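Local coordinates for type 2A phosphatase-associated protein 42 (Saccharomyces cerevisiae, PDB 2V0P) that associates with the catalytic subunits of type 2A phosphatases and inhibits the phosphatase SIT4, acting in TOR signalling in response to nitrogen source, at residues E6-I11 against L73-Y78; S13-K18 against I83-S88. One frame throughout, in Å; residues are numbered along the deposited sequence.

Interaction 1: residues E6-I11 against L73-Y78; sequences EQFNDI and LAVDYY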
ATOM      1  N   GLU A   6      -8.815 -25.023  29.744  1.00 34.93           N
ATOM      2  CA  GLU A   6      -7.501 -25.582  29.616  1.00 36.66           C
ATOM      3  C   GLU A   6      -7.161 -25.600  28.140  1.00 35.35           C
ATOM      4  O   GLU A   6      -6.071 -25.180  27.779  1.00 35.23           O
ATOM      5  CB  GLU A   6      -7.465 -27.007  30.156  1.00 36.91           C
ATOM      6  CG  GLU A   6      -7.185 -27.123  31.641  1.00 39.92           C
ATOM      7  CD  GLU A   6      -7.466 -28.528  32.182  1.00 40.73           C
ATOM      8  OE1 GLU A   6      -8.068 -28.634  33.275  1.00 45.27           O
ATOM      9  OE2 GLU A   6      -7.078 -29.526  31.521  1.00 46.58           O
ATOM     10  N   GLN A   7      -8.130 -26.038  27.330  1.00 32.63           N
ATOM     11  CA  GLN A   7      -8.055 -26.075  25.934  1.00 34.42           C
ATOM     12  C   GLN A   7      -7.729 -24.695  25.330  1.00 34.40           C
ATOM     13  O   GLN A   7      -6.827 -24.586  24.502  1.00 37.95           O
ATOM     14  CB  GLN A   7      -9.332 -26.631  25.376  1.00 33.94           C
ATOM     15  CG  GLN A   7      -9.412 -28.188  25.540  1.00 37.12           C
ATOM     16  CD  GLN A   7     -10.511 -28.787  24.713  1.00 39.57           C
ATOM     17  OE1 GLN A   7     -11.568 -28.188  24.551  1.00 46.40           O
ATOM     18  NE2 GLN A   7     -10.281 -29.968  24.185  1.00 44.02           N
ATOM     19  N   PHE A   8      -8.502 -23.687  25.722  1.00 33.79           N
ATOM     20  CA  PHE A   8      -8.213 -22.280  25.361  1.00 34.00           C
ATOM     21  C   PHE A   8      -6.865 -21.788  25.732  1.00 34.57           C
ATOM     22  O   PHE A   8      -6.138 -21.231  24.843  1.00 33.18           O
ATOM     23  CB  PHE A   8      -9.266 -21.326  25.820  1.00 35.83           C
ATOM     24  CG  PHE A   8      -9.377 -20.117  24.939  1.00 35.92           C
ATOM     25  CD1 PHE A   8      -8.995 -20.193  23.594  1.00 45.30           C
ATOM     26  CD2 PHE A   8      -9.841 -18.950  25.414  1.00 42.02           C
ATOM     27  CE1 PHE A   8      -9.079 -19.085  22.778  1.00 46.28           C
ATOM     28  CE2 PHE A   8      -9.939 -17.841  24.614  1.00 42.44           C
ATOM     29  CZ  PHE A   8      -9.569 -17.899  23.310  1.00 44.67           C
ATOM     30  N   ASN A   9      -6.503 -22.019  26.988  1.00 34.89           N
ATOM     31  CA  ASN A   9      -5.174 -21.724  27.503  1.00 36.92           C
ATOM     32  C   ASN A   9      -4.023 -22.375  26.721  1.00 37.62           C
ATOM     33  O   ASN A   9      -3.025 -21.730  26.459  1.00 38.85           O
ATOM     34  CB  ASN A   9      -5.061 -22.025  29.004  1.00 36.51           C
ATOM     35  CG  ASN A   9      -5.929 -21.094  29.852  1.00 35.33           C
ATOM     36  OD1 ASN A   9      -6.528 -20.201  29.340  1.00 37.76           O
ATOM     37  ND2 ASN A   9      -6.025 -21.363  31.143  1.00 39.16           N
ATOM     38  N   ASP A  10      -4.177 -23.643  26.355  1.00 37.49           N
ATOM     39  CA  ASP A  10      -3.166 -24.310  25.524  1.00 36.74           C
ATOM     40  C   ASP A  10      -3.064 -23.659  24.143  1.00 34.51           C
ATOM     41  O   ASP A  10      -1.977 -23.460  23.664  1.00 35.44           O
ATOM     42  CB  ASP A  10      -3.432 -25.814  25.404  1.00 38.40           C
ATOM     43  CG  ASP A  10      -3.302 -26.536  26.724  1.00 42.49           C
ATOM     44  OD1 ASP A  10      -2.825 -25.921  27.708  1.00 47.51           O
ATOM     45  OD2 ASP A  10      -3.660 -27.744  26.783  1.00 47.39           O
ATOM     46  N   ILE A  11      -4.185 -23.317  23.547  1.00 32.21           N
ATOM     47  CA  ILE A  11      -4.254 -22.664  22.250  1.00 33.33           C
ATOM     48  C   ILE A  11      -3.480 -21.340  22.327  1.00 33.48           C
ATOM     49  O   ILE A  11      -2.588 -21.080  21.490  1.00 34.55           O
ATOM     50  CB  ILE A  11      -5.700 -22.517  21.720  1.00 29.03           C
ATOM     51  CG1 ILE A  11      -6.229 -23.897  21.305  1.00 35.99           C
ATOM     52  CG2 ILE A  11      -5.746 -21.502  20.508  1.00 36.13           C
ATOM     53  CD1 ILE A  11      -7.687 -24.075  21.230  1.00 30.92           C
ATOM     54  N   LEU A  73     -14.808 -14.767  24.888  1.00 31.64           N
ATOM     55  CA  LEU A  73     -15.323 -13.777  23.974  1.00 31.14           C
ATOM     56  C   LEU A  73     -14.157 -13.490  22.960  1.00 28.84           C
ATOM     57  O   LEU A  73     -14.376 -12.962  21.869  1.00 31.25           O
ATOM     58  CB  LEU A  73     -15.655 -12.503  24.762  1.00 33.63           C
ATOM     59  CG  LEU A  73     -16.949 -12.494  25.611  1.00 35.60           C
ATOM     60  CD1 LEU A  73     -17.115 -11.208  26.413  1.00 38.27           C
ATOM     61  CD2 LEU A  73     -18.197 -12.738  24.762  1.00 40.01           C
ATOM     62  N   ALA A  74     -12.945 -13.803  23.344  1.00 28.85           N
ATOM     63  CA  ALA A  74     -11.769 -13.634  22.375  1.00 31.14           C
ATOM     64  C   ALA A  74     -11.455 -14.781  21.365  1.00 33.48           C
ATOM     65  O   ALA A  74     -10.466 -14.698  20.592  1.00 34.16           O
ATOM     66  CB  ALA A  74     -10.585 -13.267  23.068  1.00 27.05           C
ATOM     67  N   VAL A  75     -12.262 -15.818  21.349  1.00 32.72           N
ATOM     68  CA  VAL A  75     -12.027 -16.915  20.430  1.00 34.31           C
ATOM     69  C   VAL A  75     -11.953 -16.392  18.953  1.00 35.16           C
ATOM     70  O   VAL A  75     -11.061 -16.704  18.288  1.00 35.44           O
ATOM     71  CB  VAL A  75     -13.009 -18.075  20.522  1.00 34.15           C
ATOM     72  CG1 VAL A  75     -13.168 -18.589  21.958  1.00 31.43           C
ATOM     73  CG2 VAL A  75     -14.313 -17.781  19.919  1.00 38.49           C
ATOM     74  N   ASP A  76     -12.870 -15.557  18.514  1.00 36.94           N
ATOM     75  CA  ASP A  76     -12.770 -15.028  17.167  1.00 35.98           C
ATOM     76  C   ASP A  76     -11.537 -14.142  16.947  1.00 38.29           C
ATOM     77  O   ASP A  76     -11.020 -14.110  15.811  1.00 38.22           O
ATOM     78  CB  ASP A  76     -14.014 -14.293  16.799  1.00 38.63           C
ATOM     79  CG  ASP A  76     -15.213 -15.186  16.761  1.00 39.40           C
ATOM     80  OD1 ASP A  76     -15.117 -16.235  16.103  1.00 46.28           O
ATOM     81  OD2 ASP A  76     -16.231 -14.822  17.397  1.00 42.40           O
ATOM     82  N   TYR A  77     -11.071 -13.422  17.995  1.00 35.46           N
ATOM     83  CA  TYR A  77      -9.893 -12.643  17.880  1.00 34.99           C
ATOM     84  C   TYR A  77      -8.701 -13.573  17.531  1.00 36.08           C
ATOM     85  O   TYR A  77      -7.935 -13.281  16.614  1.00 32.07           O
ATOM     86  CB  TYR A  77      -9.583 -11.833  19.127  1.00 35.45           C
ATOM     87  CG  TYR A  77      -8.245 -11.147  19.205  1.00 32.04           C
ATOM     88  CD1 TYR A  77      -7.931  -9.980  18.417  1.00 32.74           C
ATOM     89  CD2 TYR A  77      -7.268 -11.605  20.077  1.00 29.90           C
ATOM     90  CE1 TYR A  77      -6.697  -9.373  18.536  1.00 27.34           C
ATOM     91  CE2 TYR A  77      -6.080 -10.966  20.176  1.00 36.11           C
ATOM     92  CZ  TYR A  77      -5.819  -9.824  19.361  1.00 30.93           C
ATOM     93  OH  TYR A  77      -4.653  -9.225  19.471  1.00 30.86           O
ATOM     94  N   TYR A  78      -8.587 -14.680  18.271  1.00 33.77           N
ATOM     95  CA  TYR A  78      -7.488 -15.553  18.131  1.00 33.30           C
ATOM     96  C   TYR A  78      -7.575 -16.291  16.728  1.00 35.07           C
ATOM     97  O   TYR A  78      -6.574 -16.564  16.146  1.00 33.82           O
ATOM     98  CB  TYR A  78      -7.432 -16.525  19.336  1.00 36.46           C
ATOM     99  CG  TYR A  78      -6.687 -15.911  20.490  1.00 33.27           C
ATOM    100  CD1 TYR A  78      -7.343 -15.426  21.584  1.00 35.94           C
ATOM    101  CD2 TYR A  78      -5.311 -15.743  20.423  1.00 36.57           C
ATOM    102  CE1 TYR A  78      -6.673 -14.860  22.605  1.00 38.60           C
ATOM    103  CE2 TYR A  78      -4.617 -15.139  21.442  1.00 41.26           C
ATOM    104  CZ  TYR A  78      -5.315 -14.706  22.535  1.00 40.31           C
ATOM    105  OH  TYR A  78      -4.648 -14.126  23.578  1.00 42.22           O
TER

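Interaction 2: residues S13-K18 against I83-S88; sequences SLYSTK and ISRRQS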
ATOM      1  N   SER A  13      -1.262 -20.285  24.418  1.00 37.15           N
ATOM      2  CA  SER A  13       0.138 -20.549  24.638  1.00 36.93           C
ATOM      3  C   SER A  13       0.874 -20.980  23.347  1.00 37.25           C
ATOM      4  O   SER A  13       1.987 -20.578  23.129  1.00 37.15           O
ATOM      5  CB  SER A  13       0.292 -21.580  25.728  1.00 37.59           C
ATOM      6  OG  SER A  13       1.643 -21.757  26.054  1.00 41.33           O
ATOM      7  N   LEU A  14       0.246 -21.813  22.526  1.00 37.85           N
ATOM      8  CA  LEU A  14       0.849 -22.233  21.268  1.00 38.16           C
ATOM      9  C   LEU A  14       1.049 -20.992  20.404  1.00 36.80           C
ATOM     10  O   LEU A  14       2.102 -20.807  19.874  1.00 37.73           O
ATOM     11  CB  LEU A  14       0.000 -23.271  20.540  1.00 38.10           C
ATOM     12  CG  LEU A  14       0.012 -24.686  21.130  1.00 39.03           C
ATOM     13  CD1 LEU A  14      -1.060 -25.530  20.477  1.00 43.57           C
ATOM     14  CD2 LEU A  14       1.373 -25.328  20.988  1.00 43.25           C
ATOM     15  N   TYR A  15       0.032 -20.159  20.340  1.00 36.78           N
ATOM     16  CA  TYR A  15       0.069 -18.899  19.637  1.00 37.98           C
ATOM     17  C   TYR A  15       1.246 -18.036  20.079  1.00 38.09           C
ATOM     18  O   TYR A  15       2.079 -17.710  19.266  1.00 37.68           O
ATOM     19  CB  TYR A  15      -1.252 -18.122  19.742  1.00 38.89           C
ATOM     20  CG  TYR A  15      -1.159 -16.806  19.004  1.00 36.49           C
ATOM     21  CD1 TYR A  15      -1.172 -16.778  17.586  1.00 41.50           C
ATOM     22  CD2 TYR A  15      -0.975 -15.620  19.683  1.00 39.54           C
ATOM     23  CE1 TYR A  15      -1.057 -15.575  16.881  1.00 36.93           C
ATOM     24  CE2 TYR A  15      -0.847 -14.380  18.992  1.00 39.81           C
ATOM     25  CZ  TYR A  15      -0.885 -14.379  17.594  1.00 40.89           C
ATOM     26  OH  TYR A  15      -0.756 -13.192  16.922  1.00 40.79           O
ATOM     27  N   SER A  16       1.328 -17.713  21.375  1.00 38.66           N
ATOM     28  CA  SER A  16       2.362 -16.823  21.881  1.00 39.35           C
ATOM     29  C   SER A  16       3.760 -17.349  21.773  1.00 38.30           C
ATOM     30  O   SER A  16       4.669 -16.589  21.530  1.00 39.73           O
ATOM     31  CB  SER A  16       2.089 -16.402  23.346  1.00 39.24           C
ATOM     32  OG  SER A  16       0.877 -15.715  23.399  1.00 43.46           O
ATOM     33  N   THR A  17       3.936 -18.648  21.971  1.00 38.71           N
ATOM     34  CA  THR A  17       5.231 -19.227  22.045  1.00 38.32           C
ATOM     35  C   THR A  17       5.771 -19.633  20.662  1.00 38.69           C
ATOM     36  O   THR A  17       6.964 -19.602  20.451  1.00 38.73           O
ATOM     37  CB  THR A  17       5.257 -20.419  23.006  1.00 39.10           C
ATOM     38  OG1 THR A  17       4.312 -21.402  22.582  1.00 40.13           O
ATOM     39  CG2 THR A  17       4.894 -19.968  24.425  1.00 39.36           C
ATOM     40  N   LYS A  18       4.890 -19.983  19.732  1.00 37.74           N
ATOM     41  CA  LYS A  18       5.322 -20.629  18.497  1.00 37.93           C
ATOM     42  C   LYS A  18       4.712 -20.102  17.226  1.00 37.02           C
ATOM     43  O   LYS A  18       5.271 -20.313  16.160  1.00 38.62           O
ATOM     44  CB  LYS A  18       5.082 -22.165  18.551  1.00 37.63           C
ATOM     45  CG  LYS A  18       5.890 -22.869  19.571  1.00 40.16           C
ATOM     46  CD  LYS A  18       5.948 -24.348  19.305  1.00 46.52           C
ATOM     47  CE  LYS A  18       7.100 -24.990  20.066  1.00 49.11           C
ATOM     48  NZ  LYS A  18       8.421 -24.573  19.509  1.00 52.23           N
ATOM     49  N   ILE A  83      -5.487 -17.389  11.423  1.00 33.01           N
ATOM     50  CA  ILE A  83      -5.824 -17.501  10.040  1.00 35.14           C
ATOM     51  C   ILE A  83      -4.991 -16.534   9.158  1.00 35.38           C
ATOM     52  O   ILE A  83      -4.545 -16.903   8.124  1.00 35.54           O
ATOM     53  CB  ILE A  83      -7.316 -17.291   9.801  1.00 36.57           C
ATOM     54  CG1 ILE A  83      -8.126 -18.385  10.529  1.00 34.61           C
ATOM     55  CG2 ILE A  83      -7.635 -17.404   8.278  1.00 36.95           C
ATOM     56  CD1 ILE A  83      -9.489 -18.246  10.420  1.00 34.77           C
ATOM     57  N   SER A  84      -4.754 -15.316   9.613  1.00 35.68           N
ATOM     58  CA  SER A  84      -3.993 -14.379   8.756  1.00 35.99           C
ATOM     59  C   SER A  84      -2.585 -14.896   8.440  1.00 35.35           C
ATOM     60  O   SER A  84      -1.928 -14.413   7.505  1.00 33.92           O
ATOM     61  CB  SER A  84      -3.941 -13.007   9.418  1.00 34.69           C
ATOM     62  OG  SER A  84      -3.133 -13.054  10.540  1.00 32.39           O
ATOM     63  N   ARG A  85      -2.158 -15.934   9.184  1.00 35.05           N
ATOM     64  CA  ARG A  85      -0.827 -16.435   9.124  1.00 33.13           C
ATOM     65  C   ARG A  85      -0.665 -17.716   8.218  1.00 32.50           C
ATOM     66  O   ARG A  85       0.426 -18.140   7.973  1.00 28.58           O
ATOM     67  CB  ARG A  85      -0.297 -16.699  10.531  1.00 33.67           C
ATOM     68  CG  ARG A  85       0.242 -15.536  11.275  1.00 34.25           C
ATOM     69  CD  ARG A  85       0.267 -15.763  12.778  1.00 38.50           C
ATOM     70  NE  ARG A  85       0.924 -14.636  13.442  1.00 36.16           N
ATOM     71  CZ  ARG A  85       0.352 -13.475  13.706  1.00 36.22           C
ATOM     72  NH1 ARG A  85      -0.922 -13.265  13.428  1.00 37.45           N
ATOM     73  NH2 ARG A  85       1.056 -12.497  14.264  1.00 44.06           N
ATOM     74  N   ARG A  86      -1.781 -18.270   7.768  1.00 32.48           N
ATOM     75  CA  ARG A  86      -1.837 -19.424   6.904  1.00 34.78           C
ATOM     76  C   ARG A  86      -1.269 -19.085   5.526  1.00 33.54           C
ATOM     77  O   ARG A  86      -1.435 -17.993   5.057  1.00 31.79           O
ATOM     78  CB  ARG A  86      -3.282 -19.900   6.789  1.00 36.02           C
ATOM     79  CG  ARG A  86      -3.766 -20.579   8.067  1.00 37.12           C
ATOM     80  CD  ARG A  86      -3.237 -22.036   8.126  1.00 40.18           C
ATOM     81  NE  ARG A  86      -3.924 -22.945   7.229  1.00 38.92           N
ATOM     82  CZ  ARG A  86      -3.315 -23.887   6.499  1.00 42.99           C
ATOM     83  NH1 ARG A  86      -1.996 -24.029   6.532  1.00 41.50           N
ATOM     84  NH2 ARG A  86      -4.028 -24.689   5.715  1.00 42.94           N
ATOM     85  N   GLN A  87      -0.586 -20.044   4.934  1.00 34.86           N
ATOM     86  CA  GLN A  87      -0.104 -19.939   3.569  1.00 37.12           C
ATOM     87  C   GLN A  87      -0.240 -21.290   2.873  1.00 37.20           C
ATOM     88  O   GLN A  87      -0.096 -22.360   3.496  1.00 38.65           O
ATOM     89  CB  GLN A  87       1.384 -19.568   3.539  1.00 35.76           C
ATOM     90  CG  GLN A  87       1.727 -18.340   4.196  1.00 40.89           C
ATOM     91  CD  GLN A  87       3.165 -17.967   3.959  1.00 45.62           C
ATOM     92  OE1 GLN A  87       3.863 -18.541   3.088  1.00 45.53           O
ATOM     93  NE2 GLN A  87       3.619 -16.978   4.702  1.00 46.10           N
ATOM     94  N   SER A  88      -0.496 -21.245   1.587  1.00 36.66           N
ATOM     95  CA  SER A  88      -0.562 -22.491   0.804  1.00 38.02           C
ATOM     96  C   SER A  88       0.820 -22.840   0.285  1.00 38.93           C
ATOM     97  O   SER A  88       1.650 -21.952   0.104  1.00 39.50           O
ATOM     98  CB  SER A  88      -1.540 -22.335  -0.337  1.00 36.34           C
ATOM     99  OG  SER A  88      -1.374 -23.365  -1.273  1.00 38.90           O
TER

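Interaction 1: residues E6-I11 against L73-Y78
The ring of Phe-8 takes the methyl CG1 of Val-75 over one face, while Tyr-78 CD1 and the backbone carbon of Ala-74 approach it obliquely. One face of the Tyr-78 ring is occupied by its own neighbour, Tyr-77, whose CD2 stands above the ring centre. This is helix-to-helix packing within the all-helical, tetratricopeptide repeat-like N-terminal domain, where helix 4-19 meets the start of helix 75-83. Phe-8 makes nearly all of its helix's share: its CG lies anti to the backbone N (chi1 -151°), and although the CB does not aim at the other segment, the far end of the ring reaches it. CZ is the leading atom, 4.1 Å from Ala-74 C. A long, flat, apolar side chain suits this place, because the backbones stay well apart, with the CA atoms of Phe-8 and Val-75 still 8.2 Å from each other. Alanine is small enough to let the ring tip come down near its backbone, and valine, branched at CB, turns one of its methyls to a ring face. Leu-42 and Leu-45 of helix 29-52 also touch Phe-8, which places the ring in a buried apolar core shared by three helices. The ring planes of Phe-8 and Tyr-78 stand almost perpendicular, at 89°. Phe-8 CZ comes to 3.9 Å from Val-75 CG1 and closer still, 3.7 Å, to Tyr-78 CD1.

Interaction 2: residues S13-K18 against I83-S88
A type I beta turn from Ile-83 to Arg-86, just where helix 75-83 gives way to the loop leading to helix 93-120, presents Arg-85 to Tyr-15 of helix 4-19 in this tetratricopeptide repeat-like domain. The turn is closed by the backbone bond from Arg-86 N to Ile-83 O. Arg-85 runs extended from CG to NE, chi3 being 175°, and this length carries its guanidinium across to the tyrosine. Tyr-15 OH sits over one face of that group, offset toward its rim and 3.4 Å from Arg-85 CZ, whereas Arg-85 CZ lies at the edge of the tyrosine ring, near its plane. The two planes are steeply inclined, 76° apart. Although Tyr-15 OH is 3.3 Å from Arg-85 NH2, the angle is too poor for a hydrogen bond, so the pair meets by van der Waals contact. The terminal nitrogens are bonded elsewhere: NH1 donates to Leu-81 O and NH2, weakly, to Glu-20 O. Replacing Arg-85 with an alanine would probably leave Leu-81 O without this donor and open a gap beside the tyrosine hydroxyl. Arginine suits the place because its flat end can pack by a face while its NH1 donates to a carbonyl; tyrosine supplies a rigid ring with a polar tip. The chemistry thus implies that the hydroxyl lies against the cationic group without being gripped by it, whereas the bond to Leu-81 O, with weaker help from Glu-20 O, holds the guanidinium in position.

In the fold
Both contacts draw on helix 4-19, with interaction 1 nearer its beginning and interaction 2 nearer its end, and their partners follow the same order on helix 75-83 and the loop after it. The two elements therefore run broadly alongside each other, in the same direction. The contact centres are 13 Å apart, and the aromatic side chains join them directly: Tyr-78 CE2 of interaction 1 packs against Tyr-15 CD2 of interaction 2 at 4.1 Å. The character changes along this interface, from a fully buried apolar core at 6-11 with 73-78 to a partly buried, polar margin at 13-18 with 83-88, where Arg-85 also packs against Lys-154 of the second subunit.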